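Local coordinates for protein p450 cytochrome, putative (PDB 6Y01) that probably binds the molybdenum cofactor and carries it, as a Moco carrier protein with a Rossmann fold, at residues D[127-139]-D[156-169]. Sequence-based numbering, arbitrary orientation.
Sequences LALKNQKPVILLN and VWIASSPENCIELI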
ATOM      1  N   LEU D 127       8.147 -12.210  -4.973  1.00 22.49           N
ATOM      2  CA  LEU D 127       7.566 -11.788  -3.673  1.00 23.68           C
ATOM      3  C   LEU D 127       7.072 -12.992  -2.867  1.00 23.40           C
ATOM      4  O   LEU D 127       7.230 -13.050  -1.676  1.00 24.19           O
ATOM      5  CB  LEU D 127       6.448 -10.762  -3.880  1.00 23.50           C
ATOM      6  CG  LEU D 127       6.889  -9.399  -4.400  1.00 25.08           C
ATOM      7  CD1 LEU D 127       5.674  -8.562  -4.832  1.00 28.45           C
ATOM      8  CD2 LEU D 127       7.684  -8.670  -3.360  1.00 29.94           C
ATOM      9  N   ALA D 128       6.394 -13.938  -3.541  1.00 22.56           N
ATOM     10  CA  ALA D 128       5.928 -15.122  -2.819  1.00 24.32           C
ATOM     11  C   ALA D 128       7.097 -15.889  -2.214  1.00 22.97           C
ATOM     12  O   ALA D 128       7.042 -16.254  -1.033  1.00 25.63           O
ATOM     13  CB  ALA D 128       5.136 -16.014  -3.763  1.00 24.46           C
ATOM     14  N   LEU D 129       8.146 -16.119  -2.997  1.00 23.69           N
ATOM     15  CA  LEU D 129       9.314 -16.866  -2.460  1.00 24.14           C
ATOM     16  C   LEU D 129      10.024 -16.060  -1.365  1.00 25.58           C
ATOM     17  O   LEU D 129      10.427 -16.661  -0.397  1.00 28.30           O
ATOM     18  CB  LEU D 129      10.252 -17.164  -3.621  1.00 24.23           C
ATOM     19  CG  LEU D 129       9.731 -18.186  -4.629  1.00 24.53           C
ATOM     20  CD1 LEU D 129      10.634 -18.252  -5.831  1.00 27.34           C
ATOM     21  CD2 LEU D 129       9.580 -19.549  -4.005  1.00 26.80           C
ATOM     22  N   LYS D 130      10.067 -14.741  -1.474  1.00 24.32           N
ATOM     23  CA  LYS D 130      10.705 -13.906  -0.420  1.00 25.92           C
ATOM     24  C   LYS D 130       9.914 -14.054   0.877  1.00 28.42           C
ATOM     25  O   LYS D 130      10.514 -14.069   1.943  1.00 30.47           O
ATOM     26  CB  LYS D 130      10.791 -12.463  -0.878  1.00 27.48           C
ATOM     27  CG  LYS D 130      11.497 -11.539   0.115  1.00 31.78           C
ATOM     28  CD  LYS D 130      11.761 -10.194  -0.468  1.00 31.39           C
ATOM     29  CE  LYS D 130      12.325  -9.260   0.588  1.00 37.46           C
ATOM     30  NZ  LYS D 130      13.720  -9.556   0.746  1.00 44.32           N
ATOM     31  N   ASN D 131       8.589 -14.160   0.773  1.00 28.45           N
ATOM     32  CA  ASN D 131       7.661 -14.340   1.926  1.00 28.53           C
ATOM     33  C   ASN D 131       7.578 -15.812   2.361  1.00 29.03           C
ATOM     34  O   ASN D 131       6.828 -16.092   3.280  1.00 32.87           O
ATOM     35  CB  ASN D 131       6.300 -13.736   1.621  1.00 31.99           C
ATOM     36  CG  ASN D 131       6.208 -12.239   1.562  1.00 32.17           C
ATOM     37  OD1 ASN D 131       6.593 -11.548   2.527  1.00 37.30           O
ATOM     38  ND2 ASN D 131       5.754 -11.682   0.463  1.00 36.69           N
ATOM     39  N   GLN D 132       8.365 -16.711   1.770  1.00 28.34           N
ATOM     40  CA  GLN D 132       8.431 -18.155   2.100  1.00 31.20           C
ATOM     41  C   GLN D 132       7.059 -18.811   1.876  1.00 28.84           C
ATOM     42  O   GLN D 132       6.706 -19.782   2.574  1.00 34.81           O
ATOM     43  CB  GLN D 132       8.960 -18.351   3.523  1.00 34.87           C
ATOM     44  CG  GLN D 132      10.302 -17.635   3.725  1.00 40.64           C
ATOM     45  CD  GLN D 132      11.442 -18.600   3.770  1.00 53.51           C
ATOM     46  OE1 GLN D 132      11.733 -19.265   2.782  1.00 69.53           O
ATOM     47  NE2 GLN D 132      12.061 -18.691   4.920  1.00 59.82           N
ATOM     48  N   LYS D 133       6.325 -18.315   0.891  1.00 26.84           N
ATOM     49  CA  LYS D 133       5.071 -18.933   0.485  1.00 26.93           C
ATOM     50  C   LYS D 133       5.400 -20.068  -0.474  1.00 26.43           C
ATOM     51  O   LYS D 133       6.297 -19.956  -1.291  1.00 28.79           O
ATOM     52  CB  LYS D 133       4.158 -17.927  -0.231  1.00 28.72           C
ATOM     53  CG  LYS D 133       3.487 -16.918   0.692  1.00 31.48           C
ATOM     54  CD  LYS D 133       2.399 -17.663   1.499  1.00 35.81           C
ATOM     55  CE  LYS D 133       1.455 -16.747   2.194  1.00 36.96           C
ATOM     56  NZ  LYS D 133       0.592 -17.535   3.055  1.00 38.65           N
ATOM     57  N   PRO D 134       4.620 -21.177  -0.448  1.00 27.75           N
ATOM     58  CA  PRO D 134       4.789 -22.233  -1.438  1.00 27.61           C
ATOM     59  C   PRO D 134       4.406 -21.739  -2.831  1.00 27.71           C
ATOM     60  O   PRO D 134       3.338 -21.096  -3.002  1.00 26.10           O
ATOM     61  CB  PRO D 134       3.817 -23.344  -0.990  1.00 29.74           C
ATOM     62  CG  PRO D 134       3.503 -23.012   0.415  1.00 30.39           C
ATOM     63  CD  PRO D 134       3.597 -21.493   0.546  1.00 29.32           C
ATOM     64  N   VAL D 135       5.269 -22.041  -3.796  1.00 24.82           N
ATOM     65  CA  VAL D 135       5.090 -21.600  -5.185  1.00 24.84           C
ATOM     66  C   VAL D 135       5.218 -22.796  -6.099  1.00 25.97           C
ATOM     67  O   VAL D 135       6.179 -23.546  -5.990  1.00 26.10           O
ATOM     68  CB  VAL D 135       6.075 -20.511  -5.601  1.00 26.72           C
ATOM     69  CG1 VAL D 135       5.931 -20.192  -7.084  1.00 28.57           C
ATOM     70  CG2 VAL D 135       5.904 -19.273  -4.757  1.00 28.74           C
ATOM     71  N   ILE D 136       4.239 -22.909  -7.012  1.00 25.26           N
ATOM     72  CA  ILE D 136       4.268 -23.921  -8.073  1.00 25.19           C
ATOM     73  C   ILE D 136       4.378 -23.208  -9.403  1.00 24.28           C
ATOM     74  O   ILE D 136       3.536 -22.343  -9.710  1.00 26.78           O
ATOM     75  CB  ILE D 136       3.020 -24.804  -8.031  1.00 25.97           C
ATOM     76  CG1 ILE D 136       2.879 -25.495  -6.679  1.00 28.05           C
ATOM     77  CG2 ILE D 136       3.044 -25.785  -9.178  1.00 28.33           C
ATOM     78  CD1 ILE D 136       1.535 -26.186  -6.487  1.00 29.60           C
ATOM     79  N   LEU D 137       5.370 -23.582 -10.201  1.00 26.33           N
ATOM     80  CA  LEU D 137       5.514 -23.058 -11.568  1.00 26.17           C
ATOM     81  C   LEU D 137       4.918 -24.056 -12.551  1.00 27.71           C
ATOM     82  O   LEU D 137       5.294 -25.214 -12.559  1.00 29.70           O
ATOM     83  CB  LEU D 137       6.991 -22.817 -11.875  1.00 27.63           C
ATOM     84  CG  LEU D 137       7.726 -21.921 -10.869  1.00 27.36           C
ATOM     85  CD1 LEU D 137       9.200 -21.790 -11.289  1.00 30.82           C
ATOM     86  CD2 LEU D 137       7.085 -20.570 -10.776  1.00 29.69           C
ATOM     87  N   LEU D 138       4.054 -23.546 -13.396  1.00 27.91           N
ATOM     88  CA  LEU D 138       3.448 -24.326 -14.512  1.00 27.60           C
ATOM     89  C   LEU D 138       3.716 -23.550 -15.798  1.00 28.10           C
ATOM     90  O   LEU D 138       2.944 -22.645 -16.164  1.00 28.25           O
ATOM     91  CB  LEU D 138       1.963 -24.558 -14.213  1.00 29.14           C
ATOM     92  CG  LEU D 138       1.255 -25.393 -15.256  1.00 30.65           C
ATOM     93  CD1 LEU D 138       1.682 -26.838 -15.220  1.00 34.18           C
ATOM     94  CD2 LEU D 138      -0.225 -25.301 -14.993  1.00 32.36           C
ATOM     95  N   ASN D 139       4.886 -23.797 -16.392  1.00 31.00           N
ATOM     96  CA  ASN D 139       5.312 -23.019 -17.563  1.00 33.74           C
ATOM     97  C   ASN D 139       6.370 -23.780 -18.325  1.00 38.97           C
ATOM     98  O   ASN D 139       6.837 -24.825 -17.845  1.00 42.02           O
ATOM     99  CB  ASN D 139       5.812 -21.621 -17.192  1.00 32.20           C
ATOM    100  CG  ASN D 139       7.095 -21.601 -16.405  1.00 33.51           C
ATOM    101  OD1 ASN D 139       8.062 -22.294 -16.745  1.00 41.54           O
ATOM    102  ND2 ASN D 139       7.053 -20.854 -15.323  1.00 38.28           N
ATOM    103  N   VAL D 156      10.920 -23.803  -4.503  1.00 35.41           N
ATOM    104  CA  VAL D 156       9.904 -23.721  -5.564  1.00 30.05           C
ATOM    105  C   VAL D 156       9.609 -25.120  -6.127  1.00 31.72           C
ATOM    106  O   VAL D 156      10.482 -25.962  -6.217  1.00 31.68           O
ATOM    107  CB  VAL D 156      10.400 -22.736  -6.626  1.00 31.55           C
ATOM    108  CG1 VAL D 156      11.532 -23.305  -7.443  1.00 34.98           C
ATOM    109  CG2 VAL D 156       9.280 -22.298  -7.509  1.00 31.30           C
ATOM    110  N   TRP D 157       8.369 -25.349  -6.505  1.00 30.74           N
ATOM    111  CA  TRP D 157       7.932 -26.615  -7.148  1.00 33.29           C
ATOM    112  C   TRP D 157       7.659 -26.378  -8.630  1.00 32.22           C
ATOM    113  O   TRP D 157       7.154 -25.324  -8.986  1.00 32.81           O
ATOM    114  CB  TRP D 157       6.660 -27.140  -6.492  1.00 38.83           C
ATOM    115  CG  TRP D 157       6.916 -27.884  -5.222  1.00 48.20           C
ATOM    116  CD1 TRP D 157       7.193 -29.217  -5.064  1.00 53.00           C
ATOM    117  CD2 TRP D 157       6.803 -27.341  -3.913  1.00 47.90           C
ATOM    118  NE1 TRP D 157       7.309 -29.522  -3.736  1.00 59.23           N
ATOM    119  CE2 TRP D 157       7.077 -28.384  -3.006  1.00 56.96           C
ATOM    120  CE3 TRP D 157       6.522 -26.068  -3.436  1.00 45.30           C
ATOM    121  CZ2 TRP D 157       7.081 -28.180  -1.633  1.00 61.17           C
ATOM    122  CZ3 TRP D 157       6.541 -25.861  -2.075  1.00 55.44           C
ATOM    123  CH2 TRP D 157       6.791 -26.905  -1.188  1.00 64.06           C
ATOM    124  N   ILE D 158       7.978 -27.354  -9.450  1.00 32.94           N
ATOM    125  CA  ILE D 158       7.734 -27.328 -10.905  1.00 33.88           C
ATOM    126  C   ILE D 158       6.664 -28.375 -11.220  1.00 33.05           C
ATOM    127  O   ILE D 158       6.891 -29.550 -10.986  1.00 36.10           O
ATOM    128  CB  ILE D 158       9.006 -27.619 -11.711  1.00 38.27           C
ATOM    129  CG1 ILE D 158      10.175 -26.760 -11.228  1.00 43.77           C
ATOM    130  CG2 ILE D 158       8.722 -27.436 -13.195  1.00 37.77           C
ATOM    131  CD1 ILE D 158       9.988 -25.313 -11.396  1.00 38.79           C
ATOM    132  N   ALA D 159       5.526 -27.936 -11.737  1.00 32.30           N
ATOM    133  CA  ALA D 159       4.427 -28.853 -12.068  1.00 32.85           C
ATOM    134  C   ALA D 159       4.475 -29.236 -13.535  1.00 34.18           C
ATOM    135  O   ALA D 159       4.894 -28.443 -14.378  1.00 35.79           O
ATOM    136  CB  ALA D 159       3.075 -28.256 -11.743  1.00 31.52           C
ATOM    137  N   SER D 160       3.939 -30.413 -13.828  1.00 37.55           N
ATOM    138  CA  SER D 160       3.880 -30.960 -15.200  1.00 41.68           C
ATOM    139  C   SER D 160       2.513 -30.706 -15.849  1.00 39.13           C
ATOM    140  O   SER D 160       2.415 -30.843 -17.067  1.00 44.87           O
ATOM    141  CB  SER D 160       4.198 -32.450 -15.187  1.00 42.60           C
ATOM    142  OG  SER D 160       3.361 -33.142 -14.250  1.00 45.22           O
ATOM    143  N   SER D 161       1.496 -30.388 -15.073  1.00 34.60           N
ATOM    144  CA  SER D 161       0.112 -30.276 -15.567  1.00 34.05           C
ATOM    145  C   SER D 161      -0.748 -29.630 -14.509  1.00 32.54           C
ATOM    146  O   SER D 161      -0.366 -29.553 -13.350  1.00 31.76           O
ATOM    147  CB  SER D 161      -0.455 -31.644 -15.876  1.00 33.46           C
ATOM    148  OG  SER D 161      -0.618 -32.374 -14.670  1.00 37.94           O
ATOM    149  N   PRO D 162      -1.965 -29.157 -14.852  1.00 33.55           N
ATOM    150  CA  PRO D 162      -2.910 -28.692 -13.846  1.00 32.17           C
ATOM    151  C   PRO D 162      -3.185 -29.740 -12.769  1.00 31.80           C
ATOM    152  O   PRO D 162      -3.204 -29.401 -11.593  1.00 30.97           O
ATOM    153  CB  PRO D 162      -4.141 -28.326 -14.686  1.00 34.84           C
ATOM    154  CG  PRO D 162      -3.542 -27.918 -15.989  1.00 33.63           C
ATOM    155  CD  PRO D 162      -2.450 -28.934 -16.221  1.00 34.26           C
ATOM    156  N   GLU D 163      -3.420 -30.983 -13.173  1.00 33.34           N
ATOM    157  CA  GLU D 163      -3.667 -32.058 -12.197  1.00 36.16           C
ATOM    158  C   GLU D 163      -2.492 -32.194 -11.225  1.00 33.82           C
ATOM    159  O   GLU D 163      -2.702 -32.385 -10.033  1.00 36.52           O
ATOM    160  CB  GLU D 163      -3.946 -33.375 -12.953  1.00 38.15           C
ATOM    161  CG  GLU D 163      -5.217 -33.341 -13.750  1.00 42.63           C
ATOM    162  CD  GLU D 163      -5.192 -32.599 -15.101  1.00 55.57           C
ATOM    163  OE1 GLU D 163      -4.078 -32.127 -15.582  1.00 45.09           O
ATOM    164  OE2 GLU D 163      -6.314 -32.484 -15.701  1.00 69.38           O
ATOM    165  N   ASN D 164      -1.268 -32.098 -11.745  1.00 35.63           N
ATOM    166  CA  ASN D 164      -0.063 -32.206 -10.891  1.00 34.12           C
ATOM    167  C   ASN D 164      -0.032 -31.032  -9.908  1.00 33.44           C
ATOM    168  O   ASN D 164       0.358 -31.232  -8.761  1.00 34.36           O
ATOM    169  CB  ASN D 164       1.185 -32.285 -11.763  1.00 35.41           C
ATOM    170  CG  ASN D 164       2.462 -32.494 -10.982  1.00 37.73           C
ATOM    171  OD1 ASN D 164       3.476 -31.868 -11.286  1.00 39.97           O
ATOM    172  ND2 ASN D 164       2.451 -33.416 -10.037  1.00 40.06           N
ATOM    173  N   CYS D 165      -0.446 -29.835 -10.327  1.00 32.32           N
ATOM    174  CA  CYS D 165      -0.556 -28.702  -9.382  1.00 30.73           C
ATOM    175  C   CYS D 165      -1.457 -29.077  -8.201  1.00 31.61           C
ATOM    176  O   CYS D 165      -1.090 -28.762  -7.055  1.00 30.18           O
ATOM    177  CB  CYS D 165      -1.131 -27.450 -10.022  1.00 32.11           C
ATOM    178  SG  CYS D 165      -0.080 -26.712 -11.282  1.00 32.12           S
ATOM    179  N   ILE D 166      -2.600 -29.693  -8.472  1.00 32.30           N
ATOM    180  CA  ILE D 166      -3.542 -30.049  -7.392  1.00 32.32           C
ATOM    181  C   ILE D 166      -2.878 -31.077  -6.474  1.00 33.62           C
ATOM    182  O   ILE D 166      -3.002 -30.937  -5.246  1.00 32.01           O
ATOM    183  CB  ILE D 166      -4.877 -30.575  -7.965  1.00 33.75           C
ATOM    184  CG1 ILE D 166      -5.512 -29.553  -8.902  1.00 33.31           C
ATOM    185  CG2 ILE D 166      -5.806 -30.981  -6.847  1.00 34.29           C
ATOM    186  CD1 ILE D 166      -5.882 -28.224  -8.280  1.00 34.55           C
ATOM    187  N   GLU D 167      -2.202 -32.081  -7.047  1.00 33.57           N
ATOM    188  CA  GLU D 167      -1.490 -33.102  -6.249  1.00 36.87           C
ATOM    189  C   GLU D 167      -0.468 -32.419  -5.326  1.00 36.53           C
ATOM    190  O   GLU D 167      -0.408 -32.742  -4.117  1.00 37.15           O
ATOM    191  CB  GLU D 167      -0.755 -34.105  -7.135  1.00 34.93           C
ATOM    192  N   LEU D 168       0.278 -31.451  -5.875  1.00 33.22           N
ATOM    193  CA  LEU D 168       1.320 -30.760  -5.091  1.00 34.10           C
ATOM    194  C   LEU D 168       0.661 -29.965  -3.973  1.00 34.67           C
ATOM    195  O   LEU D 168       1.140 -30.006  -2.851  1.00 33.63           O
ATOM    196  CB  LEU D 168       2.173 -29.873  -5.994  1.00 32.73           C
ATOM    197  CG  LEU D 168       3.112 -30.610  -6.941  1.00 35.94           C
ATOM    198  CD1 LEU D 168       3.688 -29.644  -7.963  1.00 37.33           C
ATOM    199  CD2 LEU D 168       4.244 -31.270  -6.161  1.00 42.52           C
ATOM    200  N   ILE D 169      -0.410 -29.244  -4.281  1.00 30.87           N
ATOM    201  CA  ILE D 169      -1.119 -28.474  -3.233  1.00 33.12           C
ATOM    202  C   ILE D 169      -1.540 -29.395  -2.097  1.00 33.30           C
ATOM    203  O   ILE D 169      -1.368 -29.031  -0.945  1.00 34.22           O
ATOM    204  CB  ILE D 169      -2.312 -27.708  -3.814  1.00 34.05           C
ATOM    205  CG1 ILE D 169      -1.811 -26.614  -4.770  1.00 32.64           C
ATOM    206  CG2 ILE D 169      -3.203 -27.166  -2.700  1.00 31.74           C
ATOM    207  CD1 ILE D 169      -2.923 -26.064  -5.646  1.00 30.23           C
TER
HETATM  208  O   HOH W   1       6.003 -26.239 -15.540  1.00 60.16           O
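Leu137 is bonded through both its backbone polar atoms to the neighbouring parallel strand 157-158: its N donates to Trp157 O (2.8 Å), and its O accepts from Ala159 N (2.9 Å). A third nearly straight bond runs from Trp157 N to Val135 O, and this same oxygen sits at the edge of the indole, in its plane. Past this ladder a water extends the link, accepting from Asn139 N and donating to Ala159 O.

Apolar packing covers both faces of the strand pair. On one, Ile136 points its branches at helix 162-176. With CG1 anti to the carbonyl carbon (chi1 -58°) and the chain extended beyond it, CD1 arrives 3.8 Å from Leu168 CB and against Ile169 CG1, while CG2 meets Ala159 CB at 3.6 Å and also touches Cys165 SG. Shortening Ile136 to an alanine removes both branches and would probably leave a gap facing Ala159, Cys165, Leu168 and Ile169. Leu138 adds CD2, 4.0 Å from Cys165 SG, and its CD1 lies 3.6 Å from Ser161 N, which is buried without a hydrogen-bond partner. Pro134 CB approaches Trp157 CZ3. On the opposite face, Leu137 CD1 packs on Ile158 CD1 (3.6 Å), and Val156 CG2 abuts Leu137 CG.

Ser161 is the N-cap of helix 162-176, its OG accepting from Asn164 N; Asn164 OD1 accepts from Ser160 N on a lone pair.

Through helix 142-151 the two strands form a beta-alpha-beta unit, which places 157-158 outermost within this chain in the parallel sheet of this Rossmann-type SLOG fold.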